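Local coordinates for protein diadenosine tetraphosphatase, putative (Trypanosoma brucei, PDB 2QJC) that probably hydrolyses phosphoric anhydride bonds in diadenosine tetraphosphate or related substrates as a manganese-binding, calcineurin-like metallophosphoesterase, at residues I27-E35 with G60-L70; T49-N58 with L73-D83. All coordinates share one frame; numbering follows the deposited sequence.

Interaction 1 of 2, residues I27-E35 with G60-L70. With MN (manganese (II) ion), chain B.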
loop_
_atom_site.group_PDB
_atom_site.type_symbol
_atom_site.label_atom_id
_atom_site.label_comp_id
_atom_site.label_asym_id
_atom_site.label_seq_id
_atom_site.Cartn_x
_atom_site.Cartn_y
_atom_site.Cartn_z
ATOM N N ILE A 27 -1.494 7.118 -0.748
ATOM C CA ILE A 27 -1.351 8.535 -0.399
ATOM C C ILE A 27 -1.195 9.450 -1.630
ATOM O O ILE A 27 -1.796 10.525 -1.699
ATOM C CB ILE A 27 -0.157 8.741 0.564
ATOM C CG1 ILE A 27 -0.404 7.971 1.869
ATOM C CG2 ILE A 27 -0.005 10.213 0.887
ATOM C CD1 ILE A 27 0.823 7.830 2.761
ATOM N N HIS A 28 -0.390 9.022 -2.597
ATOM C CA HIS A 28 -0.194 9.794 -3.821
ATOM C C HIS A 28 0.030 11.291 -3.584
ATOM O O HIS A 28 -0.744 12.124 -4.059
ATOM C CB HIS A 28 -1.399 9.600 -4.760
ATOM C CG HIS A 28 -1.332 8.352 -5.587
ATOM N ND1 HIS A 28 -0.288 8.088 -6.448
ATOM C CD2 HIS A 28 -2.188 7.308 -5.702
ATOM C CE1 HIS A 28 -0.504 6.936 -7.060
ATOM N NE2 HIS A 28 -1.650 6.444 -6.627
ATOM N N GLY A 29 1.077 11.622 -2.840
ATOM C CA GLY A 29 1.398 13.014 -2.573
ATOM C C GLY A 29 0.383 13.876 -1.838
ATOM O O GLY A 29 0.537 15.097 -1.820
ATOM N N CYS A 30 -0.648 13.277 -1.242
ATOM C CA CYS A 30 -1.644 14.064 -0.506
ATOM C C CYS A 30 -1.235 14.207 0.963
ATOM O O CYS A 30 -1.864 13.631 1.860
ATOM C CB CYS A 30 -3.021 13.413 -0.598
ATOM S SG CYS A 30 -3.729 13.395 -2.267
ATOM N N ARG A 31 -0.180 14.988 1.193
ATOM C CA ARG A 31 0.366 15.218 2.533
ATOM C C ARG A 31 -0.629 15.803 3.530
ATOM O O ARG A 31 -0.732 15.333 4.667
ATOM C CB ARG A 31 1.587 16.140 2.458
ATOM C CG ARG A 31 2.475 16.075 3.702
ATOM C CD ARG A 31 3.119 17.406 4.020
ATOM N NE ARG A 31 2.121 18.417 4.361
ATOM C CZ ARG A 31 1.793 19.442 3.579
ATOM N NH1 ARG A 31 2.381 19.603 2.403
ATOM N NH2 ARG A 31 0.868 20.309 3.971
ATOM N N ALA A 32 -1.352 16.838 3.116
ATOM C CA ALA A 32 -2.326 17.463 4.004
ATOM C C ALA A 32 -3.291 16.405 4.525
ATOM O O ALA A 32 -3.594 16.356 5.721
ATOM C CB ALA A 32 -3.094 18.560 3.264
ATOM N N GLN A 33 -3.761 15.557 3.610
ATOM C CA GLN A 33 -4.692 14.481 3.933
ATOM C C GLN A 33 -4.091 13.463 4.905
ATOM O O GLN A 33 -4.785 12.950 5.782
ATOM C CB GLN A 33 -5.131 13.767 2.650
ATOM C CG GLN A 33 -6.150 14.525 1.804
ATOM C CD GLN A 33 -5.663 15.889 1.350
ATOM O OE1 GLN A 33 -4.557 16.034 0.820
ATOM N NE2 GLN A 33 -6.501 16.904 1.546
ATOM N N LEU A 34 -2.807 13.163 4.743
ATOM C CA LEU A 34 -2.142 12.215 5.631
ATOM C C LEU A 34 -2.089 12.808 7.046
ATOM O O LEU A 34 -2.340 12.111 8.031
ATOM C CB LEU A 34 -0.729 11.912 5.119
ATOM C CG LEU A 34 0.184 11.016 5.974
ATOM C CD1 LEU A 34 -0.495 9.679 6.269
ATOM C CD2 LEU A 34 1.505 10.789 5.236
ATOM N N GLU A 35 -1.767 14.096 7.142
ATOM C CA GLU A 35 -1.709 14.766 8.442
ATOM C C GLU A 35 -3.067 14.686 9.131
ATOM O O GLU A 35 -3.152 14.421 10.330
ATOM C CB GLU A 35 -1.324 16.232 8.269
ATOM C CG GLU A 35 0.033 16.440 7.646
ATOM C CD GLU A 35 0.264 17.876 7.227
ATOM O OE1 GLU A 35 -0.717 18.654 7.171
ATOM O OE2 GLU A 35 1.432 18.216 6.939
ATOM N N GLY A 60 -0.637 13.604 -6.636
ATOM C CA GLY A 60 -0.872 14.575 -5.580
ATOM C C GLY A 60 -0.002 15.815 -5.653
ATOM O O GLY A 60 0.980 15.843 -6.394
ATOM N N PRO A 61 -0.331 16.859 -4.878
ATOM C CA PRO A 61 0.440 18.107 -4.878
ATOM C C PRO A 61 1.832 18.047 -4.250
ATOM O O PRO A 61 2.736 18.762 -4.683
ATOM C CB PRO A 61 -0.481 19.079 -4.148
ATOM C CG PRO A 61 -1.180 18.187 -3.158
ATOM C CD PRO A 61 -1.512 16.969 -3.998
ATOM N N ASP A 62 2.026 17.192 -3.251
ATOM C CA ASP A 62 3.332 17.130 -2.608
ATOM C C ASP A 62 3.913 15.734 -2.369
ATOM O O ASP A 62 3.896 15.224 -1.244
ATOM C CB ASP A 62 3.273 17.908 -1.289
ATOM C CG ASP A 62 4.627 18.032 -0.625
ATOM O OD1 ASP A 62 5.652 17.958 -1.343
ATOM O OD2 ASP A 62 4.662 18.224 0.612
ATOM N N SER A 63 4.453 15.132 -3.428
ATOM C CA SER A 63 5.051 13.805 -3.326
ATOM C C SER A 63 6.240 13.791 -2.370
ATOM O O SER A 63 6.360 12.901 -1.530
ATOM C CB SER A 63 5.518 13.314 -4.699
ATOM O OG SER A 63 4.432 13.155 -5.592
ATOM N N PHE A 64 7.111 14.787 -2.503
ATOM C CA PHE A 64 8.307 14.884 -1.675
ATOM C C PHE A 64 8.040 15.054 -0.178
ATOM O O PHE A 64 8.732 14.458 0.650
ATOM C CB PHE A 64 9.195 16.029 -2.181
ATOM C CG PHE A 64 9.612 15.883 -3.626
ATOM C CD1 PHE A 64 9.732 14.621 -4.209
ATOM C CD2 PHE A 64 9.913 17.005 -4.394
ATOM C CE1 PHE A 64 10.146 14.476 -5.533
ATOM C CE2 PHE A 64 10.329 16.874 -5.721
ATOM C CZ PHE A 64 10.446 15.606 -6.291
ATOM N N GLY A 65 7.042 15.861 0.163
ATOM C CA GLY A 65 6.715 16.076 1.560
ATOM C C GLY A 65 6.167 14.822 2.212
ATOM O O GLY A 65 6.430 14.550 3.385
ATOM N N VAL A 66 5.399 14.056 1.442
ATOM C CA VAL A 66 4.811 12.814 1.922
ATOM C C VAL A 66 5.891 11.839 2.361
ATOM O O VAL A 66 5.815 11.256 3.444
ATOM C CB VAL A 66 3.969 12.130 0.816
ATOM C CG1 VAL A 66 3.828 10.632 1.108
ATOM C CG2 VAL A 66 2.604 12.779 0.733
ATOM N N VAL A 67 6.896 11.671 1.510
ATOM C CA VAL A 67 7.980 10.744 1.775
ATOM C C VAL A 67 8.879 11.184 2.917
ATOM O O VAL A 67 9.357 10.350 3.690
ATOM C CB VAL A 67 8.805 10.511 0.488
ATOM C CG1 VAL A 67 10.047 9.692 0.782
ATOM C CG2 VAL A 67 7.932 9.793 -0.547
ATOM N N ARG A 68 9.102 12.490 3.031
ATOM C CA ARG A 68 9.939 13.027 4.100
ATOM C C ARG A 68 9.236 12.948 5.452
ATOM O O ARG A 68 9.879 12.774 6.481
ATOM C CB ARG A 68 10.329 14.475 3.787
ATOM C CG ARG A 68 11.528 14.571 2.869
ATOM C CD ARG A 68 11.672 15.953 2.264
ATOM N NE ARG A 68 12.907 16.055 1.491
ATOM C CZ ARG A 68 13.127 16.970 0.554
ATOM N NH1 ARG A 68 12.191 17.867 0.269
ATOM N NH2 ARG A 68 14.280 16.978 -0.106
ATOM N N LEU A 69 7.917 13.086 5.442
ATOM C CA LEU A 69 7.142 12.994 6.668
ATOM C C LEU A 69 7.244 11.564 7.196
ATOM O O LEU A 69 7.523 11.338 8.378
ATOM C CB LEU A 69 5.672 13.341 6.400
ATOM C CG LEU A 69 4.705 13.082 7.563
ATOM C CD1 LEU A 69 5.172 13.843 8.797
ATOM C CD2 LEU A 69 3.312 13.516 7.184
ATOM N N LEU A 70 7.016 10.598 6.313
ATOM C CA LEU A 70 7.088 9.193 6.697
ATOM C C LEU A 70 8.481 8.845 7.214
ATOM O O LEU A 70 8.623 8.059 8.158
ATOM C CB LEU A 70 6.718 8.300 5.507
ATOM C CG LEU A 70 5.270 8.483 5.035
ATOM C CD1 LEU A 70 5.025 7.697 3.758
ATOM C CD2 LEU A 70 4.318 8.039 6.141
HETATM MN MN MN B . -2.464 4.121 -6.422
HETATM O O HOH W 1 -4.640 4.668 -6.444
#
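Gly29 and Asp62 join the two segments backbone to backbone: Asp62 N donates to Gly29 O over 2.9 Å. Because Gly29 carries no side chain, its CA can settle against the start of helix 63-73, beside Ser63 and 3.5 Å from Val66 CG2. That methyl also lies close to the backbone N of Arg31, wedged against the first turn of the facing helix.

Arg31 spans the apolar and the charged part of the contact. Its CB rests 3.9 Å from Val66 CG2, and CG, placed anti to the backbone N (chi1 -161°), runs past the carbonyl carbon of Gly65. The chain then bends, bringing CD to 3.8 Å from Asp62 OD2. At the guanidinium two hydrogen-bonded salt bridges share the work: NE gives a 2.7 Å bond to Glu35 OE2, approaching from above that carboxylate plane, while NH1 reaches Asp62 OD2 on its anti side at 3.2 Å. Both partners lie near the guanidinium plane, so two acidic groups limit its rotation, although the Asp62 carboxylate is turned 62° against it. The other Asp62 oxygen, OD1, caps helix 63-73 by accepting from Gly65 N.

The type I' turn from Ile27 to Cys30 contains the end of the GDxHG signature of the metallophosphoesterases, showing how one short loop can serve a helix interface and a metal site together. The His28 side chain leaves the turn away from helix 63-73, and its NE2 binds manganese at 2.5 Å, alongside Asp26 and Asp55, while ND1 donates to Val57 O.

Further along, the axes of segments 31-35 and 63-70 diverge by 34°. Leu34 and Leu69 meet tip to tip through their CD2 methyls at 3.8 Å, and the Leu70 side chain slants across Leu34, its CD2 touching the same methyl.

Interaction 2 of 2, residues T49-N58 with L73-D83; sequences TLVAVGDLVN and LGAYSVLGNHD. With MN (manganese (II) ion), chain B; PO4 (phosphate ion), chain D.
Asp83 OD2 is gripped by two backbone amides: Asp55 N at 2.7 Å, from above the carboxylate plane, and Gly80 N at 3.0 Å, on the anti side. The companion oxygen OD1 offers its syn lone pair to Leu56 N, so three bonds fix the carboxylate. It thereby ties the GDxVxxG loop to the GNHD motif, two signatures of the metallophosphoesterase fold, placed after neighbouring parallel strands of a beta-alpha-beta unit.

Those strands, 49-52 and 76-77, are joined by alternating backbone bonds, among them Tyr76 N to Leu50 O at 2.8 Å. From strand 49-52, Leu50 CB packs on Ala75 CB, just ahead of strand 76-77, at 3.8 Å.

Beyond the strands, Asp55 divides its oxygens. OD1 accepts from His82 N at 3.0 Å, nearly in line with its own C-O bond, while OD2 binds manganese at 2.1 Å. Asp55 also belongs to the second manganese site, which Asn81 completes with His141 and His204. The His82 ring, turned 73° from the Asp55 carboxylate, meets a phosphate, probably from the crystallisation liquor, in its own plane: NE2 donates to O3 over 2.9 Å, with an N-H...O angle of 164°.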
loop_
_atom_site.group_PDB
_atom_site.type_symbol
_atom_site.label_atom_id
_atom_site.label_comp_id
_atom_site.label_asym_id
_atom_site.label_seq_id
_atom_site.Cartn_x
_atom_site.Cartn_y
_atom_site.Cartn_z
ATOM N N THR A 49 2.941 2.327 15.366
ATOM C CA THR A 49 3.791 2.038 14.225
ATOM C C THR A 49 2.931 2.344 13.009
ATOM O O THR A 49 1.752 1.983 12.966
ATOM C CB THR A 49 4.203 0.566 14.196
ATOM O OG1 THR A 49 4.820 0.227 15.441
ATOM C CG2 THR A 49 5.195 0.310 13.069
ATOM N N LEU A 50 3.510 3.028 12.034
ATOM C CA LEU A 50 2.773 3.387 10.830
ATOM C C LEU A 50 3.294 2.585 9.638
ATOM O O LEU A 50 4.503 2.426 9.470
ATOM C CB LEU A 50 2.922 4.890 10.570
ATOM C CG LEU A 50 2.192 5.488 9.364
ATOM C CD1 LEU A 50 0.688 5.192 9.444
ATOM C CD2 LEU A 50 2.438 6.992 9.337
ATOM N N VAL A 51 2.378 2.061 8.830
ATOM C CA VAL A 51 2.759 1.288 7.644
ATOM C C VAL A 51 1.909 1.706 6.439
ATOM O O VAL A 51 0.684 1.643 6.494
ATOM C CB VAL A 51 2.567 -0.237 7.868
ATOM C CG1 VAL A 51 3.095 -1.007 6.680
ATOM C CG2 VAL A 51 3.265 -0.678 9.144
ATOM N N ALA A 52 2.559 2.136 5.360
ATOM C CA ALA A 52 1.854 2.537 4.140
ATOM C C ALA A 52 1.763 1.369 3.157
ATOM O O ALA A 52 2.598 0.466 3.181
ATOM C CB ALA A 52 2.574 3.705 3.481
ATOM N N VAL A 53 0.753 1.387 2.290
ATOM C CA VAL A 53 0.582 0.328 1.298
ATOM C C VAL A 53 1.321 0.665 -0.008
ATOM O O VAL A 53 1.260 -0.082 -0.988
ATOM C CB VAL A 53 -0.916 0.073 0.973
ATOM C CG1 VAL A 53 -1.674 -0.319 2.252
ATOM C CG2 VAL A 53 -1.533 1.302 0.303
ATOM N N GLY A 54 2.024 1.793 -0.018
ATOM C CA GLY A 54 2.756 2.169 -1.213
ATOM C C GLY A 54 2.027 3.196 -2.053
ATOM O O GLY A 54 0.897 3.567 -1.739
ATOM N N ASP A 55 2.666 3.633 -3.136
ATOM C CA ASP A 55 2.095 4.649 -4.013
ATOM C C ASP A 55 2.081 5.939 -3.207
ATOM O O ASP A 55 1.045 6.578 -3.015
ATOM C CB ASP A 55 0.677 4.258 -4.463
ATOM C CG ASP A 55 0.654 3.634 -5.852
ATOM O OD1 ASP A 55 1.720 3.183 -6.327
ATOM O OD2 ASP A 55 -0.434 3.590 -6.471
ATOM N N LEU A 56 3.266 6.298 -2.727
ATOM C CA LEU A 56 3.467 7.496 -1.927
ATOM C C LEU A 56 3.535 8.751 -2.793
ATOM O O LEU A 56 3.251 9.861 -2.326
ATOM C CB LEU A 56 4.774 7.366 -1.150
ATOM C CG LEU A 56 5.016 6.009 -0.492
ATOM C CD1 LEU A 56 6.345 6.035 0.247
ATOM C CD2 LEU A 56 3.860 5.689 0.456
ATOM N N VAL A 57 3.899 8.563 -4.057
ATOM C CA VAL A 57 4.066 9.677 -4.983
ATOM C C VAL A 57 3.116 9.731 -6.184
ATOM O O VAL A 57 2.232 8.881 -6.359
ATOM C CB VAL A 57 5.506 9.685 -5.531
ATOM C CG1 VAL A 57 6.498 9.476 -4.387
ATOM C CG2 VAL A 57 5.669 8.584 -6.574
ATOM N N ASN A 58 3.330 10.757 -7.006
ATOM C CA ASN A 58 2.568 10.994 -8.227
ATOM C C ASN A 58 1.116 11.408 -7.989
ATOM O O ASN A 58 0.497 11.022 -6.992
ATOM C CB ASN A 58 2.630 9.748 -9.120
ATOM C CG ASN A 58 2.370 10.060 -10.588
ATOM O OD1 ASN A 58 2.676 11.153 -11.068
ATOM N ND2 ASN A 58 1.827 9.090 -11.310
ATOM N N LEU A 73 9.111 10.179 10.688
ATOM C CA LEU A 73 8.272 9.435 11.627
ATOM C C LEU A 73 8.744 8.007 11.865
ATOM O O LEU A 73 8.241 7.326 12.756
ATOM C CB LEU A 73 6.821 9.400 11.143
ATOM C CG LEU A 73 6.042 10.710 11.234
ATOM C CD1 LEU A 73 4.639 10.503 10.691
ATOM C CD2 LEU A 73 5.994 11.182 12.683
ATOM N N GLY A 74 9.710 7.559 11.074
ATOM C CA GLY A 74 10.209 6.201 11.220
ATOM C C GLY A 74 9.205 5.197 10.677
ATOM O O GLY A 74 9.282 4.002 10.962
ATOM N N ALA A 75 8.269 5.695 9.876
ATOM C CA ALA A 75 7.218 4.874 9.281
ATOM C C ALA A 75 7.696 3.877 8.229
ATOM O O ALA A 75 8.688 4.110 7.529
ATOM C CB ALA A 75 6.150 5.777 8.672
ATOM N N TYR A 76 6.971 2.765 8.121
ATOM C CA TYR A 76 7.265 1.718 7.143
ATOM C C TYR A 76 6.352 1.872 5.928
ATOM O O TYR A 76 5.378 2.625 5.955
ATOM C CB TYR A 76 7.016 0.334 7.750
ATOM C CG TYR A 76 8.092 -0.144 8.691
ATOM C CD1 TYR A 76 9.223 -0.802 8.210
ATOM C CD2 TYR A 76 7.978 0.058 10.067
ATOM C CE1 TYR A 76 10.217 -1.252 9.078
ATOM C CE2 TYR A 76 8.971 -0.385 10.947
ATOM C CZ TYR A 76 10.084 -1.038 10.445
ATOM O OH TYR A 76 11.070 -1.468 11.304
ATOM N N SER A 77 6.670 1.144 4.867
ATOM C CA SER A 77 5.864 1.163 3.654
ATOM C C SER A 77 6.338 0.112 2.677
ATOM O O SER A 77 7.537 -0.192 2.612
ATOM C CB SER A 77 5.942 2.520 2.961
ATOM O OG SER A 77 5.209 2.490 1.747
ATOM N N VAL A 78 5.405 -0.474 1.930
ATOM C CA VAL A 78 5.827 -1.421 0.919
ATOM C C VAL A 78 5.926 -0.597 -0.352
ATOM O O VAL A 78 5.541 0.584 -0.372
ATOM C CB VAL A 78 4.850 -2.631 0.746
ATOM C CG1 VAL A 78 4.977 -3.551 1.955
ATOM C CG2 VAL A 78 3.403 -2.162 0.556
ATOM N N LEU A 79 6.465 -1.206 -1.402
ATOM C CA LEU A 79 6.640 -0.517 -2.674
ATOM C C LEU A 79 5.399 -0.587 -3.552
ATOM O O LEU A 79 4.873 -1.676 -3.798
ATOM C CB LEU A 79 7.826 -1.124 -3.420
ATOM C CG LEU A 79 8.289 -0.418 -4.697
ATOM C CD1 LEU A 79 8.694 1.019 -4.373
ATOM C CD2 LEU A 79 9.465 -1.184 -5.290
ATOM N N GLY A 80 4.930 0.576 -4.008
ATOM C CA GLY A 80 3.760 0.632 -4.878
ATOM C C GLY A 80 4.215 0.622 -6.333
ATOM O O GLY A 80 5.410 0.762 -6.591
ATOM N N ASN A 81 3.310 0.455 -7.297
ATOM C CA ASN A 81 3.781 0.420 -8.681
ATOM C C ASN A 81 4.148 1.792 -9.233
ATOM O O ASN A 81 4.910 1.886 -10.189
ATOM C CB ASN A 81 2.783 -0.289 -9.615
ATOM C CG ASN A 81 1.456 0.403 -9.689
ATOM O OD1 ASN A 81 0.940 0.668 -10.780
ATOM N ND2 ASN A 81 0.879 0.694 -8.532
ATOM N N HIS A 82 3.612 2.855 -8.639
ATOM C CA HIS A 82 3.960 4.200 -9.084
ATOM C C HIS A 82 5.325 4.541 -8.506
ATOM O O HIS A 82 6.116 5.254 -9.126
ATOM C CB HIS A 82 2.916 5.210 -8.625
ATOM C CG HIS A 82 1.722 5.285 -9.524
ATOM N ND1 HIS A 82 1.643 6.161 -10.587
ATOM C CD2 HIS A 82 0.567 4.577 -9.530
ATOM C CE1 HIS A 82 0.488 5.992 -11.207
ATOM N NE2 HIS A 82 -0.183 5.037 -10.585
ATOM N N ASP A 83 5.597 4.032 -7.308
ATOM C CA ASP A 83 6.892 4.254 -6.683
ATOM C C ASP A 83 7.917 3.516 -7.536
ATOM O O ASP A 83 8.984 4.052 -7.856
ATOM C CB ASP A 83 6.938 3.670 -5.270
ATOM C CG ASP A 83 5.893 4.259 -4.347
ATOM O OD1 ASP A 83 5.690 5.493 -4.376
ATOM O OD2 ASP A 83 5.290 3.480 -3.576
HETATM MN MN MN B . -2.464 4.121 -6.422
HETATM P P PO4 D . -3.445 3.255 -9.575
HETATM O O1 PO4 D . -4.604 4.283 -9.079
HETATM O O2 PO4 D . -4.139 1.860 -9.873
HETATM O O3 PO4 D . -2.799 3.833 -10.867
HETATM O O4 PO4 D . -2.400 3.090 -8.435
HETATM O O HOH W 1 -4.640 4.668 -6.444
#

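Overall arrangement
From the N terminus, the chain leaves strand 21-24 through 27-35 into helix 31-41, then passes along 49-58, where strand 49-52 lies beside strand 21-24. Interaction 1 closes its loop when 60-70 returns to 27-35, pairing helices 31-41 and 63-73. Interaction 2 closes when 73-83 comes back to 49-58, placing strand 76-77 at the sheet edge and starting helix 81-91. The segments alternate, so the two loops cross rather than nest. They touch where Gly29 N probably hydrogen-bonds to Leu56 O. Successive strand-end loops thus converge on shared manganese, as one water common to both contacts also marks.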